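NADH oxidoreductase (Mesorhizobium loti, PDB 3PI7) probably binds NADPH and acts as an oxidoreductase on NAD(P)H, consistent with a quinone reductase built from a GroES-like and a Rossmann domain. Local coordinates at residues K55-A67 with E337-P349. Residues are numbered along the deposited sequence; the frame is centred on the assembly and turned at random. Where two conformers were deposited one is given.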
ATOM      1  N   LYS A  55     -19.367 -20.785  29.929  1.00  9.98           N
ATOM      2  CA  LYS A  55     -18.598 -21.797  30.618  1.00  9.78           C
ATOM      3  C   LYS A  55     -17.756 -22.430  29.545  1.00 13.79           C
ATOM      4  O   LYS A  55     -18.294 -23.130  28.692  1.00 12.73           O
ATOM      5  CB  LYS A  55     -19.524 -22.827  31.313  1.00 11.61           C
ATOM      6  CG  LYS A  55     -18.722 -23.855  32.081  1.00 18.46           C
ATOM      7  CD  LYS A  55     -19.573 -24.959  32.753  1.00 17.36           C
ATOM      8  CE  LYS A  55     -18.644 -25.714  33.698  1.00 25.41           C
ATOM      9  NZ  LYS A  55     -19.393 -26.436  34.772  1.00 32.49           N
ATOM     10  N   VAL A  56     -16.447 -22.131  29.542  1.00 10.68           N
ATOM     11  CA  VAL A  56     -15.547 -22.556  28.486  1.00  9.56           C
ATOM     12  C   VAL A  56     -15.241 -24.031  28.542  1.00 14.83           C
ATOM     13  O   VAL A  56     -14.783 -24.548  29.575  1.00 15.58           O
ATOM     14  CB  VAL A  56     -14.223 -21.731  28.520  1.00 11.23           C
ATOM     15  CG1 VAL A  56     -13.353 -22.092  27.336  1.00 10.90           C
ATOM     16  CG2 VAL A  56     -14.504 -20.231  28.538  1.00 10.38           C
ATOM     17  N   ASN A  57     -15.455 -24.697  27.387  1.00 11.51           N
ATOM     18  CA  ASN A  57     -15.144 -26.104  27.235  0.70 13.00           C
ATOM     19  C   ASN A  57     -13.719 -26.242  26.695  1.00 16.24           C
ATOM     20  O   ASN A  57     -12.926 -26.989  27.258  1.00 15.26           O
ATOM     21  CB  ASN A  57     -16.169 -26.793  26.320  0.70 14.88           C
ATOM     22  CG  ASN A  57     -15.870 -28.257  26.105  0.70 30.29           C
ATOM     23  OD1 ASN A  57     -15.332 -28.944  26.976  0.70 32.98           O
ATOM     24  ND2 ASN A  57     -16.264 -28.777  24.968  0.70 24.16           N
ATOM     25  N   LEU A  58     -13.394 -25.504  25.622  1.00 12.03           N
ATOM     26  CA  LEU A  58     -12.083 -25.529  24.975  0.50 12.39           C
ATOM     27  C   LEU A  58     -11.771 -24.148  24.462  1.00 16.42           C
ATOM     28  O   LEU A  58     -12.671 -23.480  23.960  1.00 15.99           O
ATOM     29  CB  LEU A  58     -12.060 -26.536  23.793  0.50 12.41           C
ATOM     30  CG  LEU A  58     -12.159 -28.044  24.070  0.50 15.49           C
ATOM     31  CD1 LEU A  58     -12.475 -28.811  22.795  0.50 14.71           C
ATOM     32  CD2 LEU A  58     -10.868 -28.598  24.670  0.50 16.55           C
ATOM     33  N   ALA A  59     -10.522 -23.718  24.566  1.00 12.53           N
ATOM     34  CA  ALA A  59     -10.157 -22.411  24.032  1.00 13.14           C
ATOM     35  C   ALA A  59      -9.027 -22.609  23.031  1.00 15.97           C
ATOM     36  O   ALA A  59      -8.174 -23.455  23.243  1.00 16.88           O
ATOM     37  CB  ALA A  59      -9.735 -21.467  25.164  1.00 13.53           C
ATOM     38  N   SER A  60      -9.065 -21.897  21.918  1.00 13.62           N
ATOM     39  CA  SER A  60      -7.995 -21.965  20.924  1.00 14.52           C
ATOM     40  C   SER A  60      -6.835 -21.101  21.331  1.00 17.03           C
ATOM     41  O   SER A  60      -6.989 -20.158  22.116  1.00 16.56           O
ATOM     42  CB  SER A  60      -8.472 -21.465  19.561  1.00 18.63           C
ATOM     43  OG  SER A  60      -9.424 -22.280  18.920  1.00 32.63           O
ATOM     44  N   ILE A  61      -5.681 -21.365  20.733  1.00 14.96           N
ATOM     45  CA  ILE A  61      -4.501 -20.512  20.829  1.00 15.72           C
ATOM     46  C   ILE A  61      -4.156 -20.124  19.404  1.00 20.36           C
ATOM     47  O   ILE A  61      -3.829 -21.002  18.592  1.00 20.67           O
ATOM     48  CB  ILE A  61      -3.288 -21.105  21.570  1.00 20.15           C
ATOM     49  CG1 ILE A  61      -3.682 -21.632  22.961  1.00 21.05           C
ATOM     50  CG2 ILE A  61      -2.154 -20.041  21.657  1.00 20.67           C
ATOM     51  CD1 ILE A  61      -2.637 -22.579  23.519  1.00 27.99           C
ATOM     52  N   ASN A  62      -4.270 -18.839  19.084  1.00 16.42           N
ATOM     53  CA  ASN A  62      -3.966 -18.333  17.741  1.00 16.42           C
ATOM     54  C   ASN A  62      -2.779 -17.395  17.760  1.00 19.76           C
ATOM     55  O   ASN A  62      -2.525 -16.795  18.802  1.00 18.32           O
ATOM     56  CB  ASN A  62      -5.175 -17.568  17.190  1.00 17.81           C
ATOM     57  CG  ASN A  62      -6.362 -18.451  16.924  1.00 34.91           C
ATOM     58  OD1 ASN A  62      -6.290 -19.410  16.153  1.00 31.37           O
ATOM     59  ND2 ASN A  62      -7.450 -18.189  17.621  1.00 24.73           N
ATOM     60  N   PRO A  63      -2.111 -17.116  16.613  1.00 19.27           N
ATOM     61  CA  PRO A  63      -1.002 -16.136  16.635  1.00 18.38           C
ATOM     62  C   PRO A  63      -1.444 -14.794  17.231  1.00 18.47           C
ATOM     63  O   PRO A  63      -0.671 -14.184  17.964  1.00 18.17           O
ATOM     64  CB  PRO A  63      -0.625 -16.018  15.157  1.00 20.63           C
ATOM     65  CG  PRO A  63      -0.908 -17.375  14.623  1.00 24.40           C
ATOM     66  CD  PRO A  63      -2.247 -17.716  15.270  1.00 20.28           C
ATOM     67  N   SER A  64      -2.727 -14.380  17.002  1.00 15.10           N
ATOM     68  CA  SER A  64      -3.241 -13.124  17.586  1.00 13.81           C
ATOM     69  C   SER A  64      -3.190 -13.180  19.135  1.00 14.85           C
ATOM     70  O   SER A  64      -2.930 -12.154  19.748  1.00 14.69           O
ATOM     71  CB  SER A  64      -4.647 -12.798  17.081  1.00 16.99           C
ATOM     72  OG  SER A  64      -5.552 -13.875  17.271  1.00 22.27           O
ATOM     73  N   ASP A  65      -3.432 -14.353  19.774  1.00 13.09           N
ATOM     74  CA  ASP A  65      -3.320 -14.436  21.248  1.00 11.95           C
ATOM     75  C   ASP A  65      -1.885 -14.220  21.717  1.00 14.65           C
ATOM     76  O   ASP A  65      -1.659 -13.502  22.680  1.00 15.39           O
ATOM     77  CB  ASP A  65      -3.812 -15.785  21.756  1.00 13.25           C
ATOM     78  CG  ASP A  65      -5.273 -16.001  21.514  1.00 15.42           C
ATOM     79  OD1 ASP A  65      -6.099 -15.224  22.076  1.00 15.24           O
ATOM     80  OD2 ASP A  65      -5.606 -16.941  20.789  1.00 18.10           O
ATOM     81  N   VAL A  66      -0.920 -14.842  21.038  1.00 12.66           N
ATOM     82  CA  VAL A  66       0.506 -14.715  21.378  1.00 13.63           C
ATOM     83  C   VAL A  66       0.907 -13.239  21.265  1.00 15.61           C
ATOM     84  O   VAL A  66       1.430 -12.677  22.219  1.00 15.11           O
ATOM     85  CB  VAL A  66       1.365 -15.636  20.497  1.00 18.04           C
ATOM     86  CG1 VAL A  66       2.858 -15.411  20.777  1.00 18.42           C
ATOM     87  CG2 VAL A  66       0.984 -17.097  20.739  1.00 17.57           C
ATOM     88  N   ALA A  67       0.534 -12.578  20.159  1.00 13.90           N
ATOM     89  CA  ALA A  67       0.858 -11.161  19.977  1.00 13.42           C
ATOM     90  C   ALA A  67       0.189 -10.328  21.056  1.00 15.27           C
ATOM     91  O   ALA A  67       0.792  -9.408  21.615  1.00 14.70           O
ATOM     92  CB  ALA A  67       0.373 -10.702  18.590  1.00 14.27           C
ATOM     93  N   GLU A 337       4.502 -26.830  23.344  1.00 26.01           N
ATOM     94  CA  GLU A 337       3.583 -27.359  22.343  1.00 26.32           C
ATOM     95  C   GLU A 337       3.500 -26.468  21.112  1.00 31.40           C
ATOM     96  O   GLU A 337       3.280 -26.978  20.017  1.00 31.95           O
ATOM     97  CB  GLU A 337       2.173 -27.580  22.927  1.00 27.93           C
ATOM     98  CG  GLU A 337       2.100 -28.694  23.957  1.00 37.30           C
ATOM     99  CD  GLU A 337       2.531 -30.072  23.484  1.00 51.99           C
ATOM    100  OE1 GLU A 337       2.308 -30.403  22.298  1.00 43.43           O
ATOM    101  OE2 GLU A 337       3.137 -30.803  24.297  1.00 52.68           O
ATOM    102  N   LEU A 338       3.644 -25.147  21.276  1.00 29.06           N
ATOM    103  CA  LEU A 338       3.554 -24.226  20.149  1.00 30.42           C
ATOM    104  C   LEU A 338       4.750 -24.363  19.194  1.00 38.79           C
ATOM    105  O   LEU A 338       4.604 -24.030  18.021  1.00 39.84           O
ATOM    106  CB  LEU A 338       3.410 -22.769  20.623  1.00 30.29           C
ATOM    107  CG  LEU A 338       2.027 -22.325  21.127  1.00 34.80           C
ATOM    108  CD1 LEU A 338       2.047 -20.869  21.530  1.00 35.16           C
ATOM    109  CD2 LEU A 338       0.938 -22.504  20.052  1.00 36.34           C
ATOM    110  N   THR A 339       5.902 -24.877  19.674  1.00 38.25           N
ATOM    111  CA  THR A 339       7.109 -25.060  18.851  1.00 40.27           C
ATOM    112  C   THR A 339       6.939 -26.212  17.876  1.00 47.16           C
ATOM    113  O   THR A 339       7.600 -26.224  16.835  1.00 47.16           O
ATOM    114  CB  THR A 339       8.372 -25.268  19.701  1.00 47.67           C
ATOM    115  OG1 THR A 339       8.223 -26.413  20.542  1.00 47.24           O
ATOM    116  CG2 THR A 339       8.739 -24.045  20.505  1.00 47.36           C
ATOM    117  N   LYS A 340       6.073 -27.186  18.218  1.00 45.38           N
ATOM    118  CA  LYS A 340       5.773 -28.330  17.358  1.00 45.72           C
ATOM    119  C   LYS A 340       5.232 -27.825  16.013  1.00 51.64           C
ATOM    120  O   LYS A 340       4.241 -27.083  15.996  1.00 49.86           O
ATOM    121  CB  LYS A 340       4.760 -29.279  18.026  1.00 47.29           C
ATOM    122  CG  LYS A 340       5.380 -30.436  18.797  1.00 56.42           C
ATOM    123  CD  LYS A 340       5.574 -30.121  20.274  1.00 63.18           C
ATOM    124  CE  LYS A 340       5.837 -31.356  21.105  1.00 68.49           C
ATOM    125  NZ  LYS A 340       4.583 -32.082  21.450  1.00 75.19           N
ATOM    126  N   PRO A 341       5.903 -28.133  14.880  1.00 50.77           N
ATOM    127  CA  PRO A 341       5.364 -27.672  13.592  1.00 50.57           C
ATOM    128  C   PRO A 341       4.060 -28.400  13.285  1.00 54.03           C
ATOM    129  O   PRO A 341       3.892 -29.560  13.689  1.00 54.17           O
ATOM    130  CB  PRO A 341       6.476 -28.000  12.589  1.00 52.91           C
ATOM    131  CG  PRO A 341       7.243 -29.108  13.211  1.00 58.06           C
ATOM    132  CD  PRO A 341       7.097 -28.990  14.704  1.00 53.48           C
ATOM    133  N   ASN A 342       3.121 -27.697  12.611  1.00 49.65           N
ATOM    134  CA  ASN A 342       1.796 -28.184  12.197  1.00 49.40           C
ATOM    135  C   ASN A 342       0.882 -28.377  13.426  1.00 54.85           C
ATOM    136  O   ASN A 342       1.365 -28.455  14.561  1.00 55.72           O
ATOM    137  CB  ASN A 342       1.897 -29.481  11.348  1.00 48.02           C
ATOM    138  CG  ASN A 342       3.085 -29.505  10.389  1.00 61.20           C
ATOM    139  OD1 ASN A 342       3.340 -28.554   9.633  1.00 48.38           O
ATOM    140  ND2 ASN A 342       3.879 -30.569  10.442  1.00 49.12           N
ATOM    141  N   GLY A 343      -0.428 -28.371  13.190  1.00 50.66           N
ATOM    142  CA  GLY A 343      -1.441 -28.517  14.233  1.00 49.31           C
ATOM    143  C   GLY A 343      -1.609 -27.328  15.169  1.00 48.66           C
ATOM    144  O   GLY A 343      -0.664 -26.573  15.436  1.00 49.30           O
ATOM    145  N   LYS A 344      -2.827 -27.187  15.693  1.00 39.53           N
ATOM    146  CA  LYS A 344      -3.245 -26.143  16.620  1.00 37.38           C
ATOM    147  C   LYS A 344      -3.231 -26.663  18.081  1.00 38.04           C
ATOM    148  O   LYS A 344      -3.515 -27.838  18.333  1.00 38.35           O
ATOM    149  CB  LYS A 344      -4.658 -25.676  16.236  1.00 39.02           C
ATOM    150  CG  LYS A 344      -5.028 -24.293  16.740  1.00 51.13           C
ATOM    151  CD  LYS A 344      -6.363 -23.834  16.160  1.00 48.78           C
ATOM    152  CE  LYS A 344      -6.670 -22.467  16.689  1.00 48.00           C
ATOM    153  NZ  LYS A 344      -7.721 -21.756  15.913  1.00 46.12           N
ATOM    154  N   VAL A 345      -2.903 -25.777  19.025  1.00 29.76           N
ATOM    155  CA  VAL A 345      -2.874 -26.101  20.448  1.00 26.98           C
ATOM    156  C   VAL A 345      -4.148 -25.513  21.080  1.00 27.88           C
ATOM    157  O   VAL A 345      -4.548 -24.401  20.738  1.00 25.84           O
ATOM    158  CB  VAL A 345      -1.565 -25.608  21.132  1.00 30.70           C
ATOM    159  CG1 VAL A 345      -1.550 -25.937  22.621  1.00 30.32           C
ATOM    160  CG2 VAL A 345      -0.328 -26.211  20.458  1.00 30.20           C
ATOM    161  N   PHE A 346      -4.804 -26.280  21.956  1.00 22.88           N
ATOM    162  CA  PHE A 346      -6.012 -25.834  22.659  1.00 20.98           C
ATOM    163  C   PHE A 346      -5.777 -25.885  24.150  1.00 22.83           C
ATOM    164  O   PHE A 346      -4.936 -26.663  24.611  1.00 23.24           O
ATOM    165  CB  PHE A 346      -7.210 -26.713  22.298  1.00 23.09           C
ATOM    166  CG  PHE A 346      -7.590 -26.637  20.846  1.00 24.71           C
ATOM    167  CD1 PHE A 346      -6.949 -27.437  19.896  1.00 29.46           C
ATOM    168  CD2 PHE A 346      -8.546 -25.728  20.410  1.00 25.14           C
ATOM    169  CE1 PHE A 346      -7.276 -27.335  18.535  1.00 30.56           C
ATOM    170  CE2 PHE A 346      -8.894 -25.649  19.056  1.00 28.51           C
ATOM    171  CZ  PHE A 346      -8.247 -26.437  18.129  1.00 28.66           C
ATOM    172  N   ILE A 347      -6.505 -25.043  24.894  1.00 16.57           N
ATOM    173  CA  ILE A 347      -6.478 -25.022  26.351  1.00 15.97           C
ATOM    174  C   ILE A 347      -7.831 -25.575  26.829  1.00 19.13           C
ATOM    175  O   ILE A 347      -8.870 -25.141  26.322  1.00 18.16           O
ATOM    176  CB  ILE A 347      -6.170 -23.592  26.881  1.00 18.03           C
ATOM    177  CG1 ILE A 347      -4.737 -23.181  26.480  1.00 18.61           C
ATOM    178  CG2 ILE A 347      -6.333 -23.494  28.412  1.00 18.48           C
ATOM    179  CD1 ILE A 347      -4.365 -21.650  26.733  1.00 19.08           C
ATOM    180  N   ARG A 348      -7.811 -26.533  27.782  1.00 15.16           N
ATOM    181  CA  ARG A 348      -9.029 -27.090  28.346  0.50 13.51           C
ATOM    182  C   ARG A 348      -9.151 -26.679  29.807  1.00 17.28           C
ATOM    183  O   ARG A 348      -8.424 -27.193  30.670  1.00 16.96           O
ATOM    184  CB  ARG A 348      -9.088 -28.615  28.194  0.50 11.67           C
ATOM    185  CG  ARG A 348     -10.433 -29.195  28.615  0.50 12.65           C
ATOM    186  CD  ARG A 348     -10.387 -30.705  28.678  0.50 13.72           C
ATOM    187  NE  ARG A 348     -11.588 -31.220  29.327  0.50 21.31           N
ATOM    188  CZ  ARG A 348     -11.793 -32.495  29.635  0.50 32.83           C
ATOM    189  NH1 ARG A 348     -10.876 -33.408  29.351  0.70 22.95           N
ATOM    190  NH2 ARG A 348     -12.920 -32.869  30.219  0.50 25.24           N
ATOM    191  N   PRO A 349     -10.053 -25.728  30.119  1.00 16.59           N
ATOM    192  CA  PRO A 349     -10.232 -25.321  31.528  1.00 18.01           C
ATOM    193  C   PRO A 349     -10.851 -26.441  32.386  1.00 34.87           C
ATOM    194  O   PRO A 349     -11.624 -27.271  31.843  1.00 31.18           O
ATOM    195  CB  PRO A 349     -11.191 -24.121  31.427  1.00 19.59           C
ATOM    196  CG  PRO A 349     -11.116 -23.677  30.001  1.00 22.26           C
ATOM    197  CD  PRO A 349     -10.965 -24.966  29.236  1.00 18.20           C
ATOM    198  OXT PRO A 349     -10.548 -26.506  33.599  1.00 52.66           O
TER
HETATM  199  O   HOH W   1     -13.473 -28.209  29.706  1.00 30.31           O
HETATM  200  O   HOH W   2      -2.015 -23.001  18.269  1.00 33.32           O
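Ala59 and Ile347 form an antiparallel hydrogen-bonded pair that ties strand 58-60 to the C-terminal strand 345-348, so that the last strand of the chain joins the sheet of the GroES-like fold, between strands 58-60 and 323-326. Both bonds of the pair, Ala59 N to Ile347 O and Ile347 N to Ala59 O, measure 2.8 Å. Past the non-hydrogen-bonded pair of Ser60 with Phe346 the strands part: Ile61 N reaches Val345 O only weakly, and a water takes over, donating to Ile61 O and accepting from Val345 N. At the other end, Asn57 and Leu58 form a classic beta bulge opposite Val88, and a second water joins Asn57 O to Pro349 O.

Apolar packing centres on Ile61. With CG1 anti to its carbonyl carbon (chi1 -52°), its CD1 lies 3.6 Å from Val345 CG1, the two side chains side by side, and 3.7 Å from Ile347 CG1, whose side chain crosses at about a right angle. Val66 CG2 and Leu338 CD1 extend this layer to helix 327-338, while the Pro349 ring sets CG 3.8 Å from Val56 CG1.

Polar contacts gather where Ser60 pairs with Phe346. Ser60 OG, hydrogen-bonded to Ala144 O, sits 3.4 Å from Phe346 CE2. The extended chain of Lys344, CG anti to the backbone N (chi1 -158°), passes Ser60 CB, and its NZ donates a hydrogen bond to Asn62 OD1 at 2.8 Å. Asn62 ND2 bonds to Glu86, which a long, weak ion pair also links to Lys344 NZ. Replacing Asn62 by an alanine would probably leave the buried ammonium of Lys344 without its amide acceptor and Glu86 without one of its donors. In the Lys344-Asn62 bond, NZ is tilted 17° from the plane of the amide carbonyl.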